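Maltose operon transcriptional repressor (Staphylococcus aureus subsp. aureus Mu50, PDB 3HCW) probably binds operator DNA and represses transcription of the maltose operon, its C-terminal fragment having the fold of the periplasmic binding proteins. Local coordinates at residues P239-D244 with R282-R287; T226-Y231 with I243-R248; Q165-S170 with N178-L183. All blocks are in the same frame, centred on the assembly; numbering follows the deposited sequence. Where two conformers were deposited one is given.

Contact 1: P239-D244 with R282-R287; sequences PQTCID and RKSTQR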
ATOM      1  N   PRO A 239      -0.576  15.665  -6.455  1.00 31.57           N
ATOM      2  CA  PRO A 239       0.722  15.034  -6.200  1.00 31.26           C
ATOM      3  C   PRO A 239       1.537  15.752  -5.131  1.00 27.20           C
ATOM      4  O   PRO A 239       1.614  16.981  -5.124  1.00 32.94           O
ATOM      5  CB  PRO A 239       1.411  15.120  -7.556  1.00 29.24           C
ATOM      6  CG  PRO A 239       0.275  14.909  -8.506  1.00 31.64           C
ATOM      7  CD  PRO A 239      -0.829  15.768  -7.905  1.00 31.35           C
ATOM      8  N   GLN A 240       2.122  14.976  -4.226  1.00 29.97           N
ATOM      9  CA  GLN A 240       2.726  15.552  -3.029  1.00 33.36           C
ATOM     10  C   GLN A 240       4.240  15.631  -3.050  1.00 25.11           C
ATOM     11  O   GLN A 240       4.939  14.670  -3.424  1.00 23.46           O
ATOM     12  CB  GLN A 240       2.253  14.809  -1.780  1.00 24.49           C
ATOM     13  CG  GLN A 240       0.739  14.926  -1.547  1.00 22.79           C
ATOM     14  CD  GLN A 240       0.345  16.299  -1.082  1.00 30.26           C
ATOM     15  OE1 GLN A 240       0.998  16.871  -0.215  1.00 31.34           O
ATOM     16  NE2 GLN A 240      -0.727  16.843  -1.649  1.00 32.63           N
ATOM     17  N   THR A 241       4.726  16.800  -2.644  1.00 33.15           N
ATOM     18  CA  THR A 241       6.123  17.011  -2.335  1.00 29.27           C
ATOM     19  C   THR A 241       6.437  16.202  -1.085  1.00 34.44           C
ATOM     20  O   THR A 241       5.685  16.231  -0.094  1.00 26.12           O
ATOM     21  CB  THR A 241       6.399  18.492  -2.141  1.00 22.48           C
ATOM     22  OG1 THR A 241       6.241  19.162  -3.401  1.00 34.72           O
ATOM     23  CG2 THR A 241       7.789  18.743  -1.618  1.00 25.99           C
ATOM     24  N   CYS A 242       7.534  15.453  -1.161  1.00 27.86           N
ATOM     25  CA  CYS A 242       7.918  14.593  -0.055  0.60 41.13           C
ATOM     26  C   CYS A 242       9.374  14.200  -0.048  1.00 36.58           C
ATOM     27  O   CYS A 242      10.103  14.348  -1.037  1.00 33.22           O
ATOM     28  CB  CYS A 242       7.030  13.340   0.043  0.60 48.56           C
ATOM     29  SG  CYS A 242       6.570  12.631  -1.510  0.60 65.22           S
ATOM     30  N   ILE A 243       9.792  13.758   1.130  1.00 30.36           N
ATOM     31  CA  ILE A 243      11.124  13.268   1.356  1.00 35.59           C
ATOM     32  C   ILE A 243      11.113  11.759   1.139  1.00 37.60           C
ATOM     33  O   ILE A 243      10.398  11.026   1.834  1.00 28.22           O
ATOM     34  CB  ILE A 243      11.589  13.571   2.801  1.00 41.21           C
ATOM     35  CG1 ILE A 243      11.587  15.081   3.083  1.00 28.25           C
ATOM     36  CG2 ILE A 243      12.961  12.970   3.046  1.00 43.88           C
ATOM     37  CD1 ILE A 243      12.658  15.888   2.304  1.00 28.90           C
ATOM     38  N   ASP A 244      11.901  11.307   0.165  1.00 33.78           N
ATOM     39  CA  ASP A 244      12.118   9.884  -0.069  1.00 32.66           C
ATOM     40  C   ASP A 244      13.120   9.337   0.971  1.00 26.43           C
ATOM     41  O   ASP A 244      14.265   9.747   1.002  1.00 25.26           O
ATOM     42  CB  ASP A 244      12.638   9.699  -1.499  1.00 29.06           C
ATOM     43  CG  ASP A 244      12.840   8.245  -1.878  1.00 43.89           C
ATOM     44  OD1 ASP A 244      12.479   7.339  -1.088  1.00 37.98           O
ATOM     45  OD2 ASP A 244      13.355   8.011  -2.992  1.00 47.70           O
ATOM     46  N   ARG A 282       6.931  18.200  -5.929  1.00 36.66           N
ATOM     47  CA  ARG A 282       5.760  17.955  -6.770  1.00 33.53           C
ATOM     48  C   ARG A 282       4.812  19.160  -6.715  1.00 33.22           C
ATOM     49  O   ARG A 282       5.178  20.211  -6.191  1.00 34.44           O
ATOM     50  CB  ARG A 282       5.062  16.644  -6.364  1.00 35.39           C
ATOM     51  CG  ARG A 282       5.925  15.384  -6.537  1.00 20.08           C
ATOM     52  CD  ARG A 282       5.091  14.122  -6.765  1.00 20.26           C
ATOM     53  NE  ARG A 282       5.957  12.944  -6.925  1.00 31.28           N
ATOM     54  CZ  ARG A 282       6.439  12.226  -5.908  1.00 42.83           C
ATOM     55  NH1 ARG A 282       6.127  12.541  -4.649  1.00 27.89           N
ATOM     56  NH2 ARG A 282       7.237  11.195  -6.143  1.00 32.33           N
ATOM     57  N   LYS A 283       3.595  18.999  -7.234  1.00 35.50           N
ATOM     58  CA  LYS A 283       2.633  20.102  -7.374  1.00 34.72           C
ATOM     59  C   LYS A 283       2.229  20.774  -6.040  1.00 38.52           C
ATOM     60  O   LYS A 283       2.010  21.988  -5.997  1.00 34.31           O
ATOM     61  CB  LYS A 283       1.404  19.612  -8.174  1.00 37.03           C
ATOM     62  CG  LYS A 283       0.126  20.474  -8.092  1.00 52.07           C
ATOM     63  CD  LYS A 283       0.231  21.806  -8.854  1.00 61.89           C
ATOM     64  CE  LYS A 283      -0.101  21.654 -10.329  1.00 68.18           C
ATOM     65  NZ  LYS A 283       0.089  22.934 -11.068  1.00 75.13           N
ATOM     66  N   SER A 284       2.202  20.007  -4.950  1.00 34.66           N
ATOM     67  CA  SER A 284       1.662  20.505  -3.683  1.00 33.83           C
ATOM     68  C   SER A 284       2.497  21.589  -2.998  1.00 32.82           C
ATOM     69  O   SER A 284       2.026  22.221  -2.068  1.00 33.88           O
ATOM     70  CB  SER A 284       1.400  19.354  -2.723  1.00 31.14           C
ATOM     71  OG  SER A 284       2.612  18.805  -2.255  1.00 30.03           O
ATOM     72  N   THR A 285       3.733  21.794  -3.445  1.00 33.25           N
ATOM     73  CA  THR A 285       4.502  22.971  -3.029  1.00 36.31           C
ATOM     74  C   THR A 285       4.895  23.875  -4.201  1.00 39.75           C
ATOM     75  O   THR A 285       5.798  24.691  -4.075  1.00 44.97           O
ATOM     76  CB  THR A 285       5.786  22.605  -2.249  1.00 36.86           C
ATOM     77  OG1 THR A 285       6.611  21.742  -3.046  1.00 39.28           O
ATOM     78  CG2 THR A 285       5.458  21.943  -0.909  1.00 29.89           C
ATOM     79  N   GLN A 286       4.226  23.741  -5.340  1.00 42.70           N
ATOM     80  CA  GLN A 286       4.609  24.526  -6.517  1.00 49.91           C
ATOM     81  C   GLN A 286       3.531  25.519  -6.925  1.00 50.49           C
ATOM     82  O   GLN A 286       2.373  25.144  -7.098  1.00 56.52           O
ATOM     83  CB  GLN A 286       4.983  23.612  -7.691  1.00 43.17           C
ATOM     84  CG  GLN A 286       6.404  23.061  -7.584  1.00 53.27           C
ATOM     85  CD  GLN A 286       6.782  22.133  -8.729  1.00 59.79           C
ATOM     86  OE1 GLN A 286       5.954  21.367  -9.236  1.00 61.66           O
ATOM     87  NE2 GLN A 286       8.048  22.195  -9.138  1.00 65.83           N
ATOM     88  N   ARG A 287       3.917  26.784  -7.069  1.00 51.22           N
ATOM     89  CA  ARG A 287       2.984  27.827  -7.493  1.00 57.08           C
ATOM     90  C   ARG A 287       2.614  27.645  -8.958  1.00 58.00           C
ATOM     91  O   ARG A 287       3.465  27.322  -9.789  1.00 58.53           O
ATOM     92  CB  ARG A 287       3.560  29.219  -7.237  1.00 58.27           C
ATOM     93  CG  ARG A 287       3.453  29.642  -5.787  1.00 60.79           C
ATOM     94  CD  ARG A 287       4.264  30.894  -5.504  1.00 71.09           C
ATOM     95  NE  ARG A 287       4.603  31.012  -4.087  1.00 69.94           N
ATOM     96  CZ  ARG A 287       3.794  31.490  -3.144  1.00 76.54           C
ATOM     97  NH1 ARG A 287       2.572  31.913  -3.445  1.00 74.26           N
ATOM     98  NH2 ARG A 287       4.212  31.546  -1.886  1.00 78.47           N
TER

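Contact 2: T226-Y231 with I243-R248; sequences TFNDSY and IDIKPR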
ATOM      1  N   THR A 226       5.003  15.947   2.944  1.00 23.99           N
ATOM      2  CA  THR A 226       5.100  14.873   3.926  1.00 32.31           C
ATOM      3  C   THR A 226       6.393  14.062   3.806  1.00 36.49           C
ATOM      4  O   THR A 226       7.306  14.459   3.087  1.00 34.26           O
ATOM      5  CB  THR A 226       3.866  13.935   3.854  1.00 30.27           C
ATOM      6  OG1 THR A 226       3.930  12.965   4.912  1.00 28.43           O
ATOM      7  CG2 THR A 226       3.769  13.250   2.503  1.00 28.93           C
ATOM      8  N   PHE A 227       6.461  12.936   4.522  1.00 31.50           N
ATOM      9  CA  PHE A 227       7.609  12.034   4.487  1.00 35.25           C
ATOM     10  C   PHE A 227       7.220  10.662   3.961  1.00 33.50           C
ATOM     11  O   PHE A 227       6.051  10.284   4.026  1.00 37.78           O
ATOM     12  CB  PHE A 227       8.226  11.872   5.878  1.00 27.23           C
ATOM     13  CG  PHE A 227       8.732  13.149   6.472  1.00 27.08           C
ATOM     14  CD1 PHE A 227      10.091  13.466   6.423  1.00 24.46           C
ATOM     15  CD2 PHE A 227       7.854  14.029   7.104  1.00 25.66           C
ATOM     16  CE1 PHE A 227      10.546  14.647   6.994  1.00 24.11           C
ATOM     17  CE2 PHE A 227       8.301  15.192   7.680  1.00 20.86           C
ATOM     18  CZ  PHE A 227       9.635  15.504   7.626  1.00 24.79           C
ATOM     19  N   ASN A 228       8.207   9.909   3.590  1.00 40.38           N
ATOM     20  CA  ASN A 228       8.007   8.807   2.740  0.50 41.62           C
ATOM     21  C   ASN A 228       7.425   8.565   1.454  1.00 36.68           C
ATOM     22  O   ASN A 228       6.421   7.950   1.321  1.00 37.53           O
ATOM     23  CB  ASN A 228       8.343   7.491   3.386  0.50 44.08           C
ATOM     24  CG  ASN A 228       7.192   6.896   4.033  0.50 43.42           C
ATOM     25  OD1 ASN A 228       6.767   5.788   3.705  0.50 48.41           O
ATOM     26  ND2 ASN A 228       6.652   7.618   4.974  0.50 46.83           N
ATOM     27  N   ASP A 229       8.136   9.055   0.480  1.00 42.04           N
ATOM     28  CA  ASP A 229       7.671   9.014  -0.902  1.00 41.75           C
ATOM     29  C   ASP A 229       7.425   7.590  -1.363  1.00 41.41           C
ATOM     30  O   ASP A 229       8.251   6.711  -1.153  1.00 41.44           O
ATOM     31  CB  ASP A 229       8.697   9.657  -1.836  1.00 34.24           C
ATOM     32  CG  ASP A 229       8.161   9.848  -3.245  1.00 51.44           C
ATOM     33  OD1 ASP A 229       6.977  10.212  -3.382  1.00 63.75           O
ATOM     34  OD2 ASP A 229       8.917   9.634  -4.217  1.00 50.90           O
ATOM     35  N   SER A 230       6.259   7.380  -1.959  1.00 35.97           N
ATOM     36  CA  SER A 230       5.945   6.160  -2.672  1.00 34.76           C
ATOM     37  C   SER A 230       5.043   6.555  -3.831  1.00 31.16           C
ATOM     38  O   SER A 230       4.829   7.745  -4.092  1.00 34.50           O
ATOM     39  CB  SER A 230       5.211   5.179  -1.753  1.00 39.94           C
ATOM     40  OG  SER A 230       3.909   5.659  -1.448  1.00 28.70           O
ATOM     41  N   TYR A 231       4.488   5.545  -4.487  1.00 37.33           N
ATOM     42  CA  TYR A 231       3.517   5.723  -5.550  1.00 41.76           C
ATOM     43  C   TYR A 231       2.284   6.483  -5.069  1.00 37.80           C
ATOM     44  O   TYR A 231       1.657   7.193  -5.849  1.00 42.29           O
ATOM     45  CB  TYR A 231       3.132   4.357  -6.149  1.00 42.60           C
ATOM     46  CG  TYR A 231       2.319   4.444  -7.423  1.00 44.65           C
ATOM     47  CD1 TYR A 231       2.835   5.060  -8.573  1.00 53.31           C
ATOM     48  CD2 TYR A 231       1.038   3.908  -7.484  1.00 48.38           C
ATOM     49  CE1 TYR A 231       2.082   5.144  -9.749  1.00 39.36           C
ATOM     50  CE2 TYR A 231       0.278   3.980  -8.653  1.00 39.14           C
ATOM     51  CZ  TYR A 231       0.797   4.599  -9.776  1.00 46.71           C
ATOM     52  OH  TYR A 231       0.025   4.665 -10.917  1.00 40.91           O
ATOM     53  N   ILE A 243       9.792  13.758   1.130  1.00 30.36           N
ATOM     54  CA  ILE A 243      11.124  13.268   1.356  1.00 35.59           C
ATOM     55  C   ILE A 243      11.113  11.759   1.139  1.00 37.60           C
ATOM     56  O   ILE A 243      10.398  11.026   1.834  1.00 28.22           O
ATOM     57  CB  ILE A 243      11.589  13.571   2.801  1.00 41.21           C
ATOM     58  CG1 ILE A 243      11.587  15.081   3.083  1.00 28.25           C
ATOM     59  CG2 ILE A 243      12.961  12.970   3.046  1.00 43.88           C
ATOM     60  CD1 ILE A 243      12.658  15.888   2.304  1.00 28.90           C
ATOM     61  N   ASP A 244      11.901  11.307   0.165  1.00 33.78           N
ATOM     62  CA  ASP A 244      12.118   9.884  -0.069  1.00 32.66           C
ATOM     63  C   ASP A 244      13.120   9.337   0.971  1.00 26.43           C
ATOM     64  O   ASP A 244      14.265   9.747   1.002  1.00 25.26           O
ATOM     65  CB  ASP A 244      12.638   9.699  -1.499  1.00 29.06           C
ATOM     66  CG  ASP A 244      12.840   8.245  -1.878  1.00 43.89           C
ATOM     67  OD1 ASP A 244      12.479   7.339  -1.088  1.00 37.98           O
ATOM     68  OD2 ASP A 244      13.355   8.011  -2.992  1.00 47.70           O
ATOM     69  N   ILE A 245      12.694   8.405   1.815  1.00 28.82           N
ATOM     70  CA  ILE A 245      13.556   7.958   2.917  1.00 27.98           C
ATOM     71  C   ILE A 245      14.175   6.579   2.666  1.00 39.69           C
ATOM     72  O   ILE A 245      14.696   5.938   3.589  1.00 28.32           O
ATOM     73  CB  ILE A 245      12.843   8.040   4.292  1.00 26.47           C
ATOM     74  CG1 ILE A 245      11.686   7.042   4.384  1.00 36.50           C
ATOM     75  CG2 ILE A 245      12.363   9.457   4.557  1.00 30.55           C
ATOM     76  CD1 ILE A 245      11.066   6.947   5.762  1.00 33.92           C
ATOM     77  N   LYS A 246      14.128   6.162   1.393  1.00 39.14           N
ATOM     78  CA  LYS A 246      14.733   4.929   0.883  1.00 35.86           C
ATOM     79  C   LYS A 246      14.477   3.682   1.757  1.00 35.64           C
ATOM     80  O   LYS A 246      15.428   3.081   2.278  1.00 30.35           O
ATOM     81  CB  LYS A 246      16.241   5.132   0.675  1.00 33.96           C
ATOM     82  CG  LYS A 246      16.649   6.500   0.129  1.00 39.43           C
ATOM     83  CD  LYS A 246      16.422   6.609  -1.375  1.00 38.65           C
ATOM     84  CE  LYS A 246      16.648   8.041  -1.841  1.00 51.80           C
ATOM     85  NZ  LYS A 246      16.038   8.289  -3.181  1.00 54.99           N
ATOM     86  N   PRO A 247      13.196   3.302   1.939  1.00 34.24           N
ATOM     87  CA  PRO A 247      12.888   2.179   2.851  1.00 26.78           C
ATOM     88  C   PRO A 247      13.409   0.805   2.382  1.00 31.33           C
ATOM     89  O   PRO A 247      13.758  -0.051   3.215  1.00 29.21           O
ATOM     90  CB  PRO A 247      11.356   2.218   2.962  1.00 28.67           C
ATOM     91  CG  PRO A 247      10.886   2.941   1.715  1.00 31.83           C
ATOM     92  CD  PRO A 247      11.980   3.901   1.347  1.00 30.15           C
ATOM     93  N   ARG A 248      13.498   0.608   1.068  1.00 31.47           N
ATOM     94  CA  ARG A 248      14.064  -0.629   0.529  1.00 29.61           C
ATOM     95  C   ARG A 248      15.564  -0.713   0.817  1.00 30.34           C
ATOM     96  O   ARG A 248      16.063  -1.791   1.152  1.00 35.86           O
ATOM     97  CB  ARG A 248      13.776  -0.776  -0.958  1.00 35.41           C
ATOM     98  CG  ARG A 248      13.936  -2.193  -1.452  1.00 42.66           C
ATOM     99  CD  ARG A 248      13.390  -2.338  -2.850  1.00 51.77           C
ATOM    100  NE  ARG A 248      13.720  -3.648  -3.395  1.00 51.47           N
ATOM    101  CZ  ARG A 248      13.252  -4.124  -4.539  1.00 41.94           C
ATOM    102  NH1 ARG A 248      13.618  -5.334  -4.949  1.00 39.57           N
ATOM    103  NH2 ARG A 248      12.427  -3.394  -5.274  1.00 48.12           N
TER
HETATM  104  O   HOH W   1      10.453   6.985   0.938  1.00 28.76           O

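Contact 3: Q165-S170 with N178-L183; sequences QIIETS and NYMQNL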
ATOM      1  N   GLN A 165       2.841  25.945  14.448  1.00 41.10           N
ATOM      2  CA  GLN A 165       2.170  25.141  15.453  1.00 35.62           C
ATOM      3  C   GLN A 165       2.367  23.633  15.205  1.00 38.02           C
ATOM      4  O   GLN A 165       2.628  23.212  14.078  1.00 39.61           O
ATOM      5  CB  GLN A 165       0.688  25.504  15.498  1.00 29.75           C
ATOM      6  CG  GLN A 165      -0.080  25.162  14.241  1.00 33.77           C
ATOM      7  CD  GLN A 165      -1.556  25.421  14.366  1.00 35.77           C
ATOM      8  OE1 GLN A 165      -2.101  26.292  13.687  1.00 50.49           O
ATOM      9  NE2 GLN A 165      -2.223  24.666  15.234  1.00 40.39           N
ATOM     10  N   ILE A 166       2.263  22.839  16.271  1.00 44.32           N
ATOM     11  CA  ILE A 166       2.323  21.372  16.200  1.00 34.13           C
ATOM     12  C   ILE A 166       0.939  20.852  16.580  1.00 35.20           C
ATOM     13  O   ILE A 166       0.347  21.293  17.575  1.00 33.13           O
ATOM     14  CB  ILE A 166       3.393  20.756  17.185  1.00 34.83           C
ATOM     15  CG1 ILE A 166       4.774  21.439  17.080  1.00 34.94           C
ATOM     16  CG2 ILE A 166       3.520  19.236  17.013  1.00 36.20           C
ATOM     17  CD1 ILE A 166       5.483  21.298  15.725  1.00 41.85           C
ATOM     18  N   ILE A 167       0.410  19.942  15.772  1.00 32.63           N
ATOM     19  CA  ILE A 167      -0.850  19.276  16.071  1.00 33.50           C
ATOM     20  C   ILE A 167      -0.574  17.784  16.170  1.00 41.75           C
ATOM     21  O   ILE A 167      -0.022  17.186  15.243  1.00 41.63           O
ATOM     22  CB  ILE A 167      -1.925  19.521  14.981  1.00 33.15           C
ATOM     23  CG1 ILE A 167      -2.295  21.006  14.899  1.00 36.29           C
ATOM     24  CG2 ILE A 167      -3.171  18.635  15.216  1.00 34.51           C
ATOM     25  CD1 ILE A 167      -3.149  21.363  13.692  1.00 35.11           C
ATOM     26  N   GLU A 168      -0.939  17.197  17.306  1.00 33.44           N
ATOM     27  CA  GLU A 168      -0.878  15.759  17.484  1.00 34.26           C
ATOM     28  C   GLU A 168      -2.289  15.199  17.364  1.00 33.24           C
ATOM     29  O   GLU A 168      -3.220  15.668  18.021  1.00 43.81           O
ATOM     30  CB  GLU A 168      -0.281  15.416  18.838  1.00 42.93           C
ATOM     31  CG  GLU A 168       0.250  14.006  18.935  1.00 43.55           C
ATOM     32  CD  GLU A 168       0.663  13.658  20.347  1.00 60.25           C
ATOM     33  OE1 GLU A 168      -0.211  13.668  21.243  1.00 72.66           O
ATOM     34  OE2 GLU A 168       1.859  13.369  20.560  1.00 66.08           O
ATOM     35  N   THR A 169      -2.453  14.199  16.513  1.00 34.86           N
ATOM     36  CA  THR A 169      -3.779  13.700  16.209  1.00 32.30           C
ATOM     37  C   THR A 169      -3.765  12.203  16.003  1.00 37.39           C
ATOM     38  O   THR A 169      -2.720  11.626  15.691  1.00 42.01           O
ATOM     39  CB  THR A 169      -4.371  14.412  14.962  1.00 35.04           C
ATOM     40  OG1 THR A 169      -5.685  13.908  14.683  1.00 30.48           O
ATOM     41  CG2 THR A 169      -3.477  14.213  13.747  1.00 38.56           C
ATOM     42  N   SER A 170      -4.920  11.570  16.209  1.00 37.32           N
ATOM     43  CA  SER A 170      -5.122  10.198  15.754  1.00 40.10           C
ATOM     44  C   SER A 170      -5.566  10.252  14.290  1.00 38.66           C
ATOM     45  O   SER A 170      -6.023  11.294  13.818  1.00 34.87           O
ATOM     46  CB  SER A 170      -6.201   9.523  16.590  1.00 35.13           C
ATOM     47  OG  SER A 170      -7.424  10.235  16.470  1.00 47.85           O
ATOM     48  N   ASN A 178     -12.149  17.933  12.970  1.00 39.88           N
ATOM     49  CA  ASN A 178     -12.301  18.944  14.016  1.00 38.90           C
ATOM     50  C   ASN A 178     -11.107  19.896  14.074  1.00 39.41           C
ATOM     51  O   ASN A 178     -11.283  21.109  14.200  1.00 40.57           O
ATOM     52  CB  ASN A 178     -12.532  18.286  15.379  1.00 50.94           C
ATOM     53  CG  ASN A 178     -12.526  19.289  16.515  1.00 60.08           C
ATOM     54  OD1 ASN A 178     -13.463  20.075  16.669  1.00 81.17           O
ATOM     55  ND2 ASN A 178     -11.461  19.280  17.310  1.00 60.09           N
ATOM     56  N   TYR A 179      -9.900  19.337  13.970  1.00 37.50           N
ATOM     57  CA  TYR A 179      -8.678  20.137  13.938  1.00 36.63           C
ATOM     58  C   TYR A 179      -8.609  21.064  12.719  1.00 37.50           C
ATOM     59  O   TYR A 179      -8.197  22.208  12.852  1.00 35.83           O
ATOM     60  CB  TYR A 179      -7.426  19.251  13.997  1.00 39.21           C
ATOM     61  CG  TYR A 179      -7.129  18.670  15.357  1.00 44.89           C
ATOM     62  CD1 TYR A 179      -6.987  19.491  16.479  1.00 55.52           C
ATOM     63  CD2 TYR A 179      -6.970  17.300  15.523  1.00 42.33           C
ATOM     64  CE1 TYR A 179      -6.717  18.952  17.734  1.00 48.55           C
ATOM     65  CE2 TYR A 179      -6.688  16.753  16.771  1.00 38.27           C
ATOM     66  CZ  TYR A 179      -6.568  17.580  17.869  1.00 51.56           C
ATOM     67  OH  TYR A 179      -6.293  17.029  19.102  1.00 57.72           O
ATOM     68  N   MET A 180      -9.010  20.575  11.546  1.00 30.38           N
ATOM     69  CA  MET A 180      -8.971  21.405  10.343  1.00 37.01           C
ATOM     70  C   MET A 180     -10.119  22.408  10.291  1.00 35.94           C
ATOM     71  O   MET A 180      -9.954  23.478   9.720  1.00 34.63           O
ATOM     72  CB  MET A 180      -8.903  20.569   9.047  1.00 41.54           C
ATOM     73  CG  MET A 180      -7.614  19.738   8.828  1.00 29.45           C
ATOM     74  SD  MET A 180      -6.072  20.678   8.786  1.00 27.31           S
ATOM     75  CE  MET A 180      -5.444  20.413  10.449  1.00 36.75           C
ATOM     76  N   GLN A 181     -11.267  22.067  10.888  1.00 44.10           N
ATOM     77  CA  GLN A 181     -12.383  23.020  11.063  1.00 38.56           C
ATOM     78  C   GLN A 181     -11.960  24.262  11.837  1.00 41.60           C
ATOM     79  O   GLN A 181     -12.278  25.388  11.437  1.00 38.58           O
ATOM     80  CB  GLN A 181     -13.578  22.370  11.764  1.00 43.82           C
ATOM     81  CG  GLN A 181     -14.566  21.706  10.821  1.00 36.92           C
ATOM     82  CD  GLN A 181     -15.583  20.824  11.535  1.00 48.77           C
ATOM     83  OE1 GLN A 181     -15.511  20.616  12.758  1.00 50.31           O
ATOM     84  NE2 GLN A 181     -16.545  20.301  10.769  1.00 40.41           N
ATOM     85  N   ASN A 182     -11.230  24.046  12.934  1.00 36.64           N
ATOM     86  CA  ASN A 182     -10.617  25.127  13.714  1.00 38.01           C
ATOM     87  C   ASN A 182      -9.724  26.084  12.927  1.00 43.28           C
ATOM     88  O   ASN A 182      -9.625  27.261  13.276  1.00 43.76           O
ATOM     89  CB  ASN A 182      -9.798  24.539  14.856  1.00 51.09           C
ATOM     90  CG  ASN A 182     -10.565  24.484  16.147  1.00 57.91           C
ATOM     91  OD1 ASN A 182     -10.404  25.350  17.002  1.00 72.51           O
ATOM     92  ND2 ASN A 182     -11.418  23.474  16.295  1.00 48.06           N
ATOM     93  N   LEU A 183      -9.079  25.576  11.876  1.00 36.40           N
ATOM     94  CA  LEU A 183      -8.106  26.351  11.111  1.00 28.97           C
ATOM     95  C   LEU A 183      -8.694  26.890   9.822  1.00 29.86           C
ATOM     96  O   LEU A 183      -8.064  27.690   9.144  1.00 35.50           O
ATOM     97  CB  LEU A 183      -6.882  25.487  10.787  1.00 35.47           C
ATOM     98  CG  LEU A 183      -5.981  25.066  11.950  1.00 49.55           C
ATOM     99  CD1 LEU A 183      -4.925  24.072  11.480  1.00 44.10           C
ATOM    100  CD2 LEU A 183      -5.340  26.282  12.614  1.00 58.80           C
TER
HETATM  101  O   HOH W   2      -6.109  13.865  18.530  1.00 52.28           O

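Contact 1: P239-D244 with R282-R287
Arg282 runs its side chain along the backbone of Pro239 and Gln240. Its CB starts 3.7 Å from Pro239 O, and CG then comes to 3.3 Å from Gln240 O. CD meets the proline ring, 3.9 Å from Pro239 CB. Because CG stands anti to the carbonyl carbon (chi1 -62°) and the chain is extended from there to NE, the guanidinium reaches forward past the peptide. NH1 closes the path by donating to Gln240 O at 2.7 Å, with the oxygen near the guanidinium plane and the C=O...N angle at 169°. The same NH1 forms a salt bridge with Asp229; these two acceptors help to hold the group's rotation, and Cys242 SG lies at the same edge, near the guanidinium plane. This run lies in a lobe of the periplasmic binding protein fold, where the chain leaving strand 272-280 makes a short 3-10 turn beside the antiparallel neighbour 241-244. Thr241 OG1 accepts a nearly straight bond from Arg282 N at 2.8 Å and is hydrogen-bonded to Thr285 OG1 at 2.6 Å, either hydroxyl being able to donate, the two threonine side chains crossing at about a right angle; Thr285 OG1 is also bonded to His125. Ser284 OG takes the hydrogen of Thr241 N at 2.9 Å and bonds as well to the carbonyl of Thr224. The Gln240 side chain leaves on the far side but bends so that its amide lies beside Ser284, with OE1 hydrogen-bonded to His204 and Thr224. Ser284 N adds a weak bond to Pro239 O, 3.1 Å long.

Contact 2: T226-Y231 with I243-R248
Phe227 and Ile243 project from the same face of the sheet, their side chains running alongside one another. They are paired across parallel strands 222-227 and 241-244, the two strands of a beta-alpha-beta unit whose short helix is 231-234. The ring comes obliquely against the isoleucine, with Phe227 CD1 3.9 Å from Ile243 CB, and helix 115-129 packs on both residues through Leu122. The strands themselves are tied by Ile243 N donating to Thr226 O at 3.2 Å. The return bond is irregular: Ile243 O accepts from Asp229 N, one residue further on than regular pairing would give, and this donor stands well above the carbonyl plane (46°). That places Asp229 CB against Asp244, 3.9 Å from its CA. With CG anti to the backbone N (chi1 -170°), Asp229 carries its carboxylate on to Thr233 and Arg282. Asp244 is held in turn by Lys246, whose NZ makes a salt bridge to OD2 at 2.7 Å while its backbone N closes an Asx turn on OD1; Lys280 shares OD2. A water between the segments donates to Asp229 O at 3.0 Å and to Asp244 OD1 at 2.9 Å, and accepts from Ile245 N at 2.8 Å.

Contact 3: Q165-S170 with N178-L183
Ile167 is the main bump here, and the hollow it fills lies between Tyr179, Met180 and Leu183. The setting is a beta-alpha unit of the periplasmic binding protein fold: strand 163-169, outermost in the chain's sheet, is followed directly by helix 173-187, which folds back over it. The axes of the short segments pass 10.9 Å apart at 153°, so the chain nearly reverses. Ile167 spreads its two branches over the hollow. With CG1 beside the backbone N (chi1 -64°), CG2 stands anti to that N and sits over the centre of the Tyr179 ring in a CH-pi contact, 4.0 Å from the centroid and 11° off the normal. CD1 reaches away to the Leu183 side, meeting Leu183 CD1 tip to tip at 3.9 Å and Met180 CE at 4.1 Å. The methionine, bent along its chain, carries its end back toward the strand and also touches Val210 and Leu211 of helix 201-213. Two further side chains, one on either side of Ile167 along the strand, complete the fit. Gln165, coming from the strand, sets OE1 3.4 Å from Leu183 CD2. Thr169 slides past Tyr179, its OG1 lying at the ring edge, 3.7 Å from Tyr179 CE2, and donating its hydrogen to Ser170 O. Beyond the ring, in its plane, a water is hydrogen-bonded to Tyr179 OH at 3.2 Å and accepts a weak bond from Ser170 N.

All three contacts reach one sheet. Contact 3 comes first along the chain, on outermost strand 163-169. Contact 2 opens next on strand 222-227, and contact 1 opens before contact 2 has ended, since the two share Ile243 and Asp244 of strand 241-244. Their centres are 12 Å apart, and the Arg282-Asp229 salt bridge joins them directly. Contact 3 stands aside, its centre 21 Å from that of contact 1 and 24 Å from that of contact 2, with strands 194-198 and 133-139 in between. Contact 1 fastens strand 241-244 to the segment after strand 272-280, contact 2 pairs that strand with 222-227, and contact 3 seats a helix on the sheet's margin.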